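Local coordinates for germination protein YpeB (Bacillus megaterium QM B1551, PDB 5BOI) that takes part in the germination of bacterial spores, its C-terminal PepSY-containing domain probably having an inhibitory role, at residues 19-33 and 46-60. Numbering follows the deposited sequence.
Sequences ARSFLNLKGNEQIHI and SLTITDPKTNQETYM
With CG swung anti to the backbone N (chi1 -179°) and the chain extended beyond it, M60 reaches from strand 57-60 to helix 19-22, where its CE lies 3.7 Å from F22 CD2, oblique to the ring. The unbranched thioether suits this reach: M60 and L23 run past each other in opposite directions, SD 3.8 Å from L23 CD1. SD also touches A19, whose short side chain is consistent with the helix lying close here. L23 and I49 meet tip to tip, CD1 to CD1, at 3.7 Å. L47's forked end fills two sites, CD2 between A19 CB and I31 CG2, CD1 against I33. Cutting L47 back to an alanine is likely to leave I31, I33 and A19 without their shared apolar partner. Branched I31 and I49 pack flank to flank, CG2 to CG1, at 3.7 Å; with I33 and L47 they form the apolar face toward the helix. On the opposite, more exposed face, Q30, H32, T48 and T50 place polar groups, T50 OG1 adding a weak bond to Q30 O. Between antiparallel strands 30-33 and 46-50, T48 N donates to H32 O at 2.7 Å, and T50 N to Q30 O, nearly straight at 173°. Backbone bonds thus fix the hairpin's register in this PepSY-type domain, while apolar contacts seat the helix.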
ATOM      1  N   ALA A  19     -10.608 -13.406  -8.575  1.00 63.64           N
ATOM      2  CA  ALA A  19     -10.987 -12.132  -9.174  1.00 59.35           C
ATOM      3  C   ALA A  19     -12.420 -11.722  -8.823  1.00 63.74           C
ATOM      4  O   ALA A  19     -12.662 -10.595  -8.388  1.00 61.77           O
ATOM      5  CB  ALA A  19     -10.810 -12.200 -10.694  1.00 56.15           C
ATOM      6  N   ARG A  20     -13.365 -12.638  -9.014  1.00 69.31           N
ATOM      7  CA  ARG A  20     -14.772 -12.351  -8.750  1.00 74.45           C
ATOM      8  C   ARG A  20     -14.984 -11.855  -7.318  1.00 69.07           C
ATOM      9  O   ARG A  20     -15.688 -10.869  -7.085  1.00 70.45           O
ATOM     10  CB  ARG A  20     -15.621 -13.595  -9.007  1.00 78.77           C
ATOM     11  CG  ARG A  20     -15.492 -14.155 -10.411  1.00 79.23           C
ATOM     12  CD  ARG A  20     -16.622 -15.131 -10.724  1.00 87.13           C
ATOM     13  NE  ARG A  20     -16.439 -15.775 -12.022  1.00 93.57           N
ATOM     14  CZ  ARG A  20     -16.780 -15.227 -13.185  1.00 98.46           C
ATOM     15  NH1 ARG A  20     -16.573 -15.887 -14.316  1.00100.69           N
ATOM     16  NH2 ARG A  20     -17.323 -14.015 -13.218  1.00 99.72           N
ATOM     17  N   SER A  21     -14.353 -12.541  -6.371  1.00 64.90           N
ATOM     18  CA  SER A  21     -14.454 -12.204  -4.954  1.00 67.01           C
ATOM     19  C   SER A  21     -13.791 -10.870  -4.602  1.00 68.22           C
ATOM     20  O   SER A  21     -14.393 -10.018  -3.944  1.00 65.98           O
ATOM     21  CB  SER A  21     -13.838 -13.325  -4.121  1.00 75.57           C
ATOM     22  OG  SER A  21     -14.298 -13.272  -2.786  1.00 87.10           O
ATOM     23  N   PHE A  22     -12.548 -10.698  -5.044  1.00 63.02           N
ATOM     24  CA  PHE A  22     -11.762  -9.496  -4.766  1.00 62.62           C
ATOM     25  C   PHE A  22     -12.392  -8.223  -5.334  1.00 65.32           C
ATOM     26  O   PHE A  22     -12.339  -7.160  -4.712  1.00 61.48           O
ATOM     27  CB  PHE A  22     -10.355  -9.674  -5.336  1.00 57.55           C
ATOM     28  CG  PHE A  22      -9.339  -8.711  -4.793  1.00 56.28           C
ATOM     29  CD1 PHE A  22      -8.797  -8.890  -3.526  1.00 55.43           C
ATOM     30  CD2 PHE A  22      -8.902  -7.644  -5.560  1.00 49.83           C
ATOM     31  CE1 PHE A  22      -7.844  -8.008  -3.033  1.00 58.61           C
ATOM     32  CE2 PHE A  22      -7.946  -6.760  -5.075  1.00 50.58           C
ATOM     33  CZ  PHE A  22      -7.418  -6.946  -3.807  1.00 53.74           C
ATOM     34  N   LEU A  23     -12.979  -8.343  -6.523  1.00 64.30           N
ATOM     35  CA  LEU A  23     -13.483  -7.192  -7.269  1.00 58.90           C
ATOM     36  C   LEU A  23     -14.991  -7.065  -7.153  1.00 70.01           C
ATOM     37  O   LEU A  23     -15.597  -6.177  -7.758  1.00 61.61           O
ATOM     38  CB  LEU A  23     -13.097  -7.304  -8.744  1.00 57.50           C
ATOM     39  CG  LEU A  23     -11.607  -7.291  -9.071  1.00 58.12           C
ATOM     40  CD1 LEU A  23     -11.410  -7.630 -10.538  1.00 54.09           C
ATOM     41  CD2 LEU A  23     -11.013  -5.937  -8.738  1.00 57.65           C
ATOM     42  N   ASN A  24     -15.587  -7.969  -6.387  1.00 66.94           N
ATOM     43  CA  ASN A  24     -17.021  -7.958  -6.155  1.00 79.73           C
ATOM     44  C   ASN A  24     -17.794  -8.041  -7.470  1.00 77.18           C
ATOM     45  O   ASN A  24     -18.723  -7.273  -7.701  1.00 72.91           O
ATOM     46  CB  ASN A  24     -17.415  -6.698  -5.375  1.00 87.10           C
ATOM     47  CG  ASN A  24     -18.557  -6.939  -4.415  1.00 96.52           C
ATOM     48  OD1 ASN A  24     -19.003  -8.072  -4.229  1.00 98.39           O
ATOM     49  ND2 ASN A  24     -19.032  -5.870  -3.786  1.00 97.91           N
ATOM     50  N   LEU A  25     -17.388  -8.966  -8.336  1.00 77.83           N
ATOM     51  CA  LEU A  25     -18.064  -9.174  -9.612  1.00 82.56           C
ATOM     52  C   LEU A  25     -19.332 -10.003  -9.406  1.00101.55           C
ATOM     53  O   LEU A  25     -19.336 -10.955  -8.626  1.00 97.56           O
ATOM     54  CB  LEU A  25     -17.135  -9.867 -10.609  1.00 72.71           C
ATOM     55  CG  LEU A  25     -15.742  -9.267 -10.816  1.00 71.35           C
ATOM     56  CD1 LEU A  25     -14.935 -10.139 -11.765  1.00 70.12           C
ATOM     57  CD2 LEU A  25     -15.812  -7.831 -11.325  1.00 64.82           C
ATOM     58  N   LYS A  26     -20.402  -9.645 -10.107  1.00124.37           N
ATOM     59  CA  LYS A  26     -21.688 -10.313  -9.922  1.00127.84           C
ATOM     60  C   LYS A  26     -21.905 -11.499 -10.863  1.00128.18           C
ATOM     61  O   LYS A  26     -22.706 -12.390 -10.567  1.00137.95           O
ATOM     62  CB  LYS A  26     -22.831  -9.306 -10.072  1.00126.12           C
ATOM     63  CG  LYS A  26     -22.558  -7.960  -9.409  1.00117.96           C
ATOM     64  CD  LYS A  26     -22.769  -6.795 -10.362  1.00113.13           C
ATOM     65  CE  LYS A  26     -22.984  -5.510  -9.579  1.00109.14           C
ATOM     66  NZ  LYS A  26     -23.664  -4.464 -10.387  1.00108.33           N
ATOM     67  N   GLY A  27     -21.204 -11.520 -11.993  1.00116.29           N
ATOM     68  CA  GLY A  27     -21.218 -12.703 -12.836  1.00109.57           C
ATOM     69  C   GLY A  27     -21.516 -12.534 -14.316  1.00104.41           C
ATOM     70  O   GLY A  27     -21.453 -13.507 -15.065  1.00106.25           O
ATOM     71  N   ASN A  28     -21.843 -11.321 -14.749  1.00102.47           N
ATOM     72  CA  ASN A  28     -22.095 -11.091 -16.170  1.00108.17           C
ATOM     73  C   ASN A  28     -20.827 -10.690 -16.922  1.00104.05           C
ATOM     74  O   ASN A  28     -20.856 -10.470 -18.134  1.00106.77           O
ATOM     75  CB  ASN A  28     -23.187 -10.029 -16.369  1.00115.63           C
ATOM     76  CG  ASN A  28     -22.877  -8.714 -15.664  1.00119.46           C
ATOM     77  OD1 ASN A  28     -21.724  -8.294 -15.568  1.00121.23           O
ATOM     78  ND2 ASN A  28     -23.921  -8.050 -15.179  1.00119.79           N
ATOM     79  N   GLU A  29     -19.717 -10.605 -16.193  1.00 89.91           N
ATOM     80  CA  GLU A  29     -18.450 -10.164 -16.764  1.00 79.39           C
ATOM     81  C   GLU A  29     -17.710 -11.286 -17.481  1.00 85.50           C
ATOM     82  O   GLU A  29     -17.481 -12.354 -16.915  1.00 82.02           O
ATOM     83  CB  GLU A  29     -17.543  -9.583 -15.677  1.00 69.95           C
ATOM     84  CG  GLU A  29     -18.106  -8.376 -14.952  1.00 69.06           C
ATOM     85  CD  GLU A  29     -18.921  -8.756 -13.730  1.00 77.09           C
ATOM     86  OE1 GLU A  29     -19.004  -9.965 -13.422  1.00 83.67           O
ATOM     87  OE2 GLU A  29     -19.468  -7.843 -13.075  1.00 76.79           O
ATOM     88  N   GLN A  30     -17.334 -11.034 -18.730  1.00 98.81           N
ATOM     89  CA  GLN A  30     -16.434 -11.930 -19.439  1.00105.64           C
ATOM     90  C   GLN A  30     -15.016 -11.694 -18.919  1.00101.70           C
ATOM     91  O   GLN A  30     -14.620 -10.551 -18.687  1.00 99.69           O
ATOM     92  CB  GLN A  30     -16.503 -11.705 -20.955  1.00109.50           C
ATOM     93  CG  GLN A  30     -15.281 -12.232 -21.707  1.00110.32           C
ATOM     94  CD  GLN A  30     -14.964 -11.452 -22.971  1.00108.23           C
ATOM     95  OE1 GLN A  30     -15.852 -11.145 -23.770  1.00110.23           O
ATOM     96  NE2 GLN A  30     -13.688 -11.123 -23.157  1.00101.73           N
ATOM     97  N   ILE A  31     -14.256 -12.766 -18.723  1.00 93.03           N
ATOM     98  CA  ILE A  31     -12.878 -12.635 -18.263  1.00 82.52           C
ATOM     99  C   ILE A  31     -11.886 -13.319 -19.207  1.00 86.83           C
ATOM    100  O   ILE A  31     -11.865 -14.543 -19.319  1.00 94.95           O
ATOM    101  CB  ILE A  31     -12.704 -13.215 -16.846  1.00 77.77           C
ATOM    102  CG1 ILE A  31     -13.793 -12.680 -15.909  1.00 73.03           C
ATOM    103  CG2 ILE A  31     -11.300 -12.917 -16.310  1.00 71.87           C
ATOM    104  CD1 ILE A  31     -13.656 -13.141 -14.469  1.00 67.19           C
ATOM    105  N   HIS A  32     -11.075 -12.512 -19.888  1.00 80.34           N
ATOM    106  CA  HIS A  32     -10.002 -13.002 -20.752  1.00 79.61           C
ATOM    107  C   HIS A  32      -8.732 -13.192 -19.927  1.00 81.76           C
ATOM    108  O   HIS A  32      -8.197 -12.231 -19.367  1.00 78.82           O
ATOM    109  CB  HIS A  32      -9.761 -12.024 -21.913  1.00 71.15           C
ATOM    110  CG  HIS A  32      -8.534 -12.319 -22.724  1.00 70.82           C
ATOM    111  ND1 HIS A  32      -8.487 -13.318 -23.671  1.00 73.96           N
ATOM    112  CD2 HIS A  32      -7.314 -11.729 -22.739  1.00 67.46           C
ATOM    113  CE1 HIS A  32      -7.288 -13.339 -24.230  1.00 70.45           C
ATOM    114  NE2 HIS A  32      -6.558 -12.383 -23.681  1.00 67.86           N
ATOM    115  N   ILE A  33      -8.253 -14.430 -19.843  1.00 79.52           N
ATOM    116  CA  ILE A  33      -7.113 -14.734 -18.982  1.00 79.17           C
ATOM    117  C   ILE A  33      -5.900 -15.210 -19.788  1.00 86.07           C
ATOM    118  O   ILE A  33      -6.029 -15.985 -20.737  1.00 78.44           O
ATOM    119  CB  ILE A  33      -7.496 -15.790 -17.912  1.00 73.72           C
ATOM    120  CG1 ILE A  33      -6.288 -16.162 -17.046  1.00 72.20           C
ATOM    121  CG2 ILE A  33      -8.084 -17.026 -18.561  1.00 79.05           C
ATOM    122  CD1 ILE A  33      -6.650 -16.939 -15.797  1.00 68.93           C
ATOM    123  N   SER A  46      -2.508 -13.023 -16.135  1.00 60.56           N
ATOM    124  CA  SER A  46      -2.980 -11.686 -16.498  1.00 62.06           C
ATOM    125  C   SER A  46      -4.423 -11.736 -16.981  1.00 66.05           C
ATOM    126  O   SER A  46      -4.718 -12.335 -18.015  1.00 70.30           O
ATOM    127  CB  SER A  46      -2.095 -11.067 -17.582  1.00 59.95           C
ATOM    128  OG  SER A  46      -0.938 -10.470 -17.026  1.00 59.31           O
ATOM    129  N   LEU A  47      -5.313 -11.091 -16.238  1.00 54.86           N
ATOM    130  CA  LEU A  47      -6.731 -11.118 -16.561  1.00 63.05           C
ATOM    131  C   LEU A  47      -7.196  -9.785 -17.122  1.00 63.54           C
ATOM    132  O   LEU A  47      -6.747  -8.723 -16.680  1.00 48.24           O
ATOM    133  CB  LEU A  47      -7.564 -11.472 -15.326  1.00 56.00           C
ATOM    134  CG  LEU A  47      -7.552 -12.913 -14.810  1.00 58.06           C
ATOM    135  CD1 LEU A  47      -6.165 -13.354 -14.370  1.00 55.96           C
ATOM    136  CD2 LEU A  47      -8.525 -13.042 -13.660  1.00 55.90           C
ATOM    137  N   THR A  48      -8.090  -9.854 -18.105  1.00 62.05           N
ATOM    138  CA  THR A  48      -8.762  -8.671 -18.628  1.00 62.80           C
ATOM    139  C   THR A  48     -10.266  -8.865 -18.489  1.00 64.54           C
ATOM    140  O   THR A  48     -10.884  -9.564 -19.287  1.00 69.45           O
ATOM    141  CB  THR A  48      -8.409  -8.398 -20.108  1.00 62.96           C
ATOM    142  OG1 THR A  48      -6.990  -8.266 -20.253  1.00 64.06           O
ATOM    143  CG2 THR A  48      -9.074  -7.116 -20.584  1.00 57.48           C
ATOM    144  N   ILE A  49     -10.843  -8.256 -17.461  1.00 52.97           N
ATOM    145  CA  ILE A  49     -12.265  -8.395 -17.181  1.00 51.66           C
ATOM    146  C   ILE A  49     -13.063  -7.277 -17.849  1.00 60.20           C
ATOM    147  O   ILE A  49     -12.771  -6.098 -17.665  1.00 62.67           O
ATOM    148  CB  ILE A  49     -12.531  -8.387 -15.668  1.00 56.28           C
ATOM    149  CG1 ILE A  49     -11.770  -9.530 -14.994  1.00 61.83           C
ATOM    150  CG2 ILE A  49     -14.016  -8.491 -15.383  1.00 60.21           C
ATOM    151  CD1 ILE A  49     -10.798  -9.071 -13.934  1.00 64.21           C
ATOM    152  N   THR A  50     -14.073  -7.648 -18.628  1.00 63.09           N
ATOM    153  CA  THR A  50     -14.835  -6.663 -19.383  1.00 57.15           C
ATOM    154  C   THR A  50     -16.287  -6.589 -18.912  1.00 57.54           C
ATOM    155  O   THR A  50     -16.978  -7.601 -18.855  1.00 60.00           O
ATOM    156  CB  THR A  50     -14.820  -6.985 -20.894  1.00 69.70           C
ATOM    157  OG1 THR A  50     -15.282  -8.325 -21.100  1.00 79.74           O
ATOM    158  CG2 THR A  50     -13.413  -6.869 -21.453  1.00 63.72           C
ATOM    159  N   ASP A  51     -16.733  -5.390 -18.555  1.00 63.44           N
ATOM    160  CA  ASP A  51     -18.152  -5.138 -18.340  1.00 78.13           C
ATOM    161  C   ASP A  51     -18.843  -5.305 -19.695  1.00 88.97           C
ATOM    162  O   ASP A  51     -18.296  -4.892 -20.716  1.00 88.13           O
ATOM    163  CB  ASP A  51     -18.360  -3.727 -17.764  1.00 80.93           C
ATOM    164  CG  ASP A  51     -19.795  -3.458 -17.319  1.00 87.91           C
ATOM    165  OD1 ASP A  51     -20.716  -4.209 -17.691  1.00 89.42           O
ATOM    166  OD2 ASP A  51     -20.005  -2.465 -16.592  1.00 89.80           O
ATOM    167  N   PRO A  52     -20.011  -5.968 -19.724  1.00 97.50           N
ATOM    168  CA  PRO A  52     -20.796  -5.939 -20.964  1.00107.33           C
ATOM    169  C   PRO A  52     -21.620  -4.655 -21.120  1.00112.50           C
ATOM    170  O   PRO A  52     -21.721  -4.145 -22.237  1.00120.43           O
ATOM    171  CB  PRO A  52     -21.707  -7.164 -20.834  1.00104.89           C
ATOM    172  CG  PRO A  52     -21.802  -7.411 -19.375  1.00100.60           C
ATOM    173  CD  PRO A  52     -20.466  -7.029 -18.811  1.00 98.75           C
ATOM    174  N   LYS A  53     -22.186  -4.150 -20.021  1.00106.69           N
ATOM    175  CA  LYS A  53     -23.044  -2.959 -20.042  1.00105.70           C
ATOM    176  C   LYS A  53     -22.349  -1.762 -20.686  1.00109.18           C
ATOM    177  O   LYS A  53     -22.741  -1.302 -21.759  1.00109.00           O
ATOM    178  CB  LYS A  53     -23.492  -2.607 -18.621  1.00 97.81           C
ATOM    179  CG  LYS A  53     -24.415  -3.647 -18.006  1.00 96.25           C
ATOM    180  CD  LYS A  53     -24.607  -3.435 -16.511  1.00 94.85           C
ATOM    181  CE  LYS A  53     -25.895  -4.089 -16.031  1.00 98.55           C
ATOM    182  NZ  LYS A  53     -26.121  -3.881 -14.574  1.00 96.29           N
ATOM    183  N   THR A  54     -21.330  -1.246 -20.011  1.00107.92           N
ATOM    184  CA  THR A  54     -20.347  -0.403 -20.667  1.00103.61           C
ATOM    185  C   THR A  54     -19.262  -1.374 -21.083  1.00 95.65           C
ATOM    186  O   THR A  54     -19.294  -2.514 -20.662  1.00108.85           O
ATOM    187  CB  THR A  54     -19.786   0.680 -19.741  1.00 97.48           C
ATOM    188  OG1 THR A  54     -18.960   0.069 -18.744  1.00 86.63           O
ATOM    189  CG2 THR A  54     -20.919   1.416 -19.054  1.00 98.49           C
ATOM    190  N   ASN A  55     -18.303  -0.960 -21.899  1.00 68.15           N
ATOM    191  CA  ASN A  55     -17.191  -1.860 -22.191  1.00 71.15           C
ATOM    192  C   ASN A  55     -15.929  -1.445 -21.430  1.00 70.70           C
ATOM    193  O   ASN A  55     -14.820  -1.460 -21.969  1.00 65.65           O
ATOM    194  CB  ASN A  55     -16.931  -1.926 -23.694  1.00 73.04           C
ATOM    195  CG  ASN A  55     -17.891  -2.862 -24.405  1.00 88.70           C
ATOM    196  OD1 ASN A  55     -18.666  -3.579 -23.765  1.00 94.68           O
ATOM    197  ND2 ASN A  55     -17.839  -2.867 -25.734  1.00 96.26           N
ATOM    198  N   GLN A  56     -16.130  -1.057 -20.175  1.00 70.57           N
ATOM    199  CA  GLN A  56     -15.045  -0.785 -19.242  1.00 65.97           C
ATOM    200  C   GLN A  56     -14.214  -2.039 -18.987  1.00 65.38           C
ATOM    201  O   GLN A  56     -14.759  -3.115 -18.727  1.00 57.76           O
ATOM    202  CB  GLN A  56     -15.597  -0.251 -17.914  1.00 69.42           C
ATOM    203  CG  GLN A  56     -16.109   1.187 -17.935  1.00 74.11           C
ATOM    204  CD  GLN A  56     -14.999   2.228 -18.033  1.00 80.50           C
ATOM    205  OE1 GLN A  56     -13.819   1.893 -18.157  1.00 77.76           O
ATOM    206  NE2 GLN A  56     -15.378   3.501 -17.966  1.00 81.98           N
ATOM    207  N   GLU A  57     -12.896  -1.897 -19.046  1.00 61.70           N
ATOM    208  CA  GLU A  57     -12.013  -3.034 -18.836  1.00 63.73           C
ATOM    209  C   GLU A  57     -11.220  -2.916 -17.541  1.00 53.02           C
ATOM    210  O   GLU A  57     -10.799  -1.826 -17.145  1.00 46.38           O
ATOM    211  CB  GLU A  57     -11.058  -3.192 -20.015  1.00 78.17           C
ATOM    212  CG  GLU A  57     -11.751  -3.465 -21.334  1.00 92.42           C
ATOM    213  CD  GLU A  57     -10.767  -3.685 -22.461  1.00107.18           C
ATOM    214  OE1 GLU A  57      -9.761  -4.390 -22.241  1.00109.72           O
ATOM    215  OE2 GLU A  57     -10.996  -3.148 -23.566  1.00115.79           O
ATOM    216  N   THR A  58     -11.033  -4.055 -16.888  1.00 46.37           N
ATOM    217  CA  THR A  58     -10.263  -4.141 -15.654  1.00 44.40           C
ATOM    218  C   THR A  58      -9.159  -5.170 -15.842  1.00 45.10           C
ATOM    219  O   THR A  58      -9.390  -6.254 -16.389  1.00 48.69           O
ATOM    220  CB  THR A  58     -11.148  -4.538 -14.451  1.00 46.31           C
ATOM    221  OG1 THR A  58     -12.082  -3.485 -14.185  1.00 52.16           O
ATOM    222  CG2 THR A  58     -10.294  -4.789 -13.192  1.00 43.56           C
ATOM    223  N   TYR A  59      -7.958  -4.823 -15.393  1.00 44.18           N
ATOM    224  CA  TYR A  59      -6.810  -5.697 -15.542  1.00 44.89           C
ATOM    225  C   TYR A  59      -6.369  -6.173 -14.171  1.00 49.31           C
ATOM    226  O   TYR A  59      -6.208  -5.376 -13.249  1.00 44.36           O
ATOM    227  CB  TYR A  59      -5.669  -4.974 -16.260  1.00 52.35           C
ATOM    228  CG  TYR A  59      -6.118  -4.283 -17.530  1.00 52.46           C
ATOM    229  CD1 TYR A  59      -6.659  -2.999 -17.495  1.00 59.48           C
ATOM    230  CD2 TYR A  59      -6.026  -4.919 -18.759  1.00 53.29           C
ATOM    231  CE1 TYR A  59      -7.081  -2.364 -18.655  1.00 60.58           C
ATOM    232  CE2 TYR A  59      -6.442  -4.294 -19.919  1.00 51.59           C
ATOM    233  CZ  TYR A  59      -6.970  -3.018 -19.862  1.00 58.10           C
ATOM    234  OH  TYR A  59      -7.388  -2.392 -21.014  1.00 63.19           O
ATOM    235  N   MET A  60      -6.177  -7.474 -14.038  1.00 45.05           N
ATOM    236  CA  MET A  60      -5.829  -8.033 -12.753  1.00 46.61           C
ATOM    237  C   MET A  60      -4.776  -9.108 -12.892  1.00 55.61           C
ATOM    238  O   MET A  60      -4.875  -9.987 -13.749  1.00 66.88           O
ATOM    239  CB  MET A  60      -7.062  -8.610 -12.064  1.00 42.39           C
ATOM    240  CG  MET A  60      -6.732  -9.181 -10.692  1.00 49.72           C
ATOM    241  SD  MET A  60      -8.198  -9.498  -9.689  1.00 48.13           S
ATOM    242  CE  MET A  60      -7.445  -9.902  -8.111  1.00 55.54           C
TER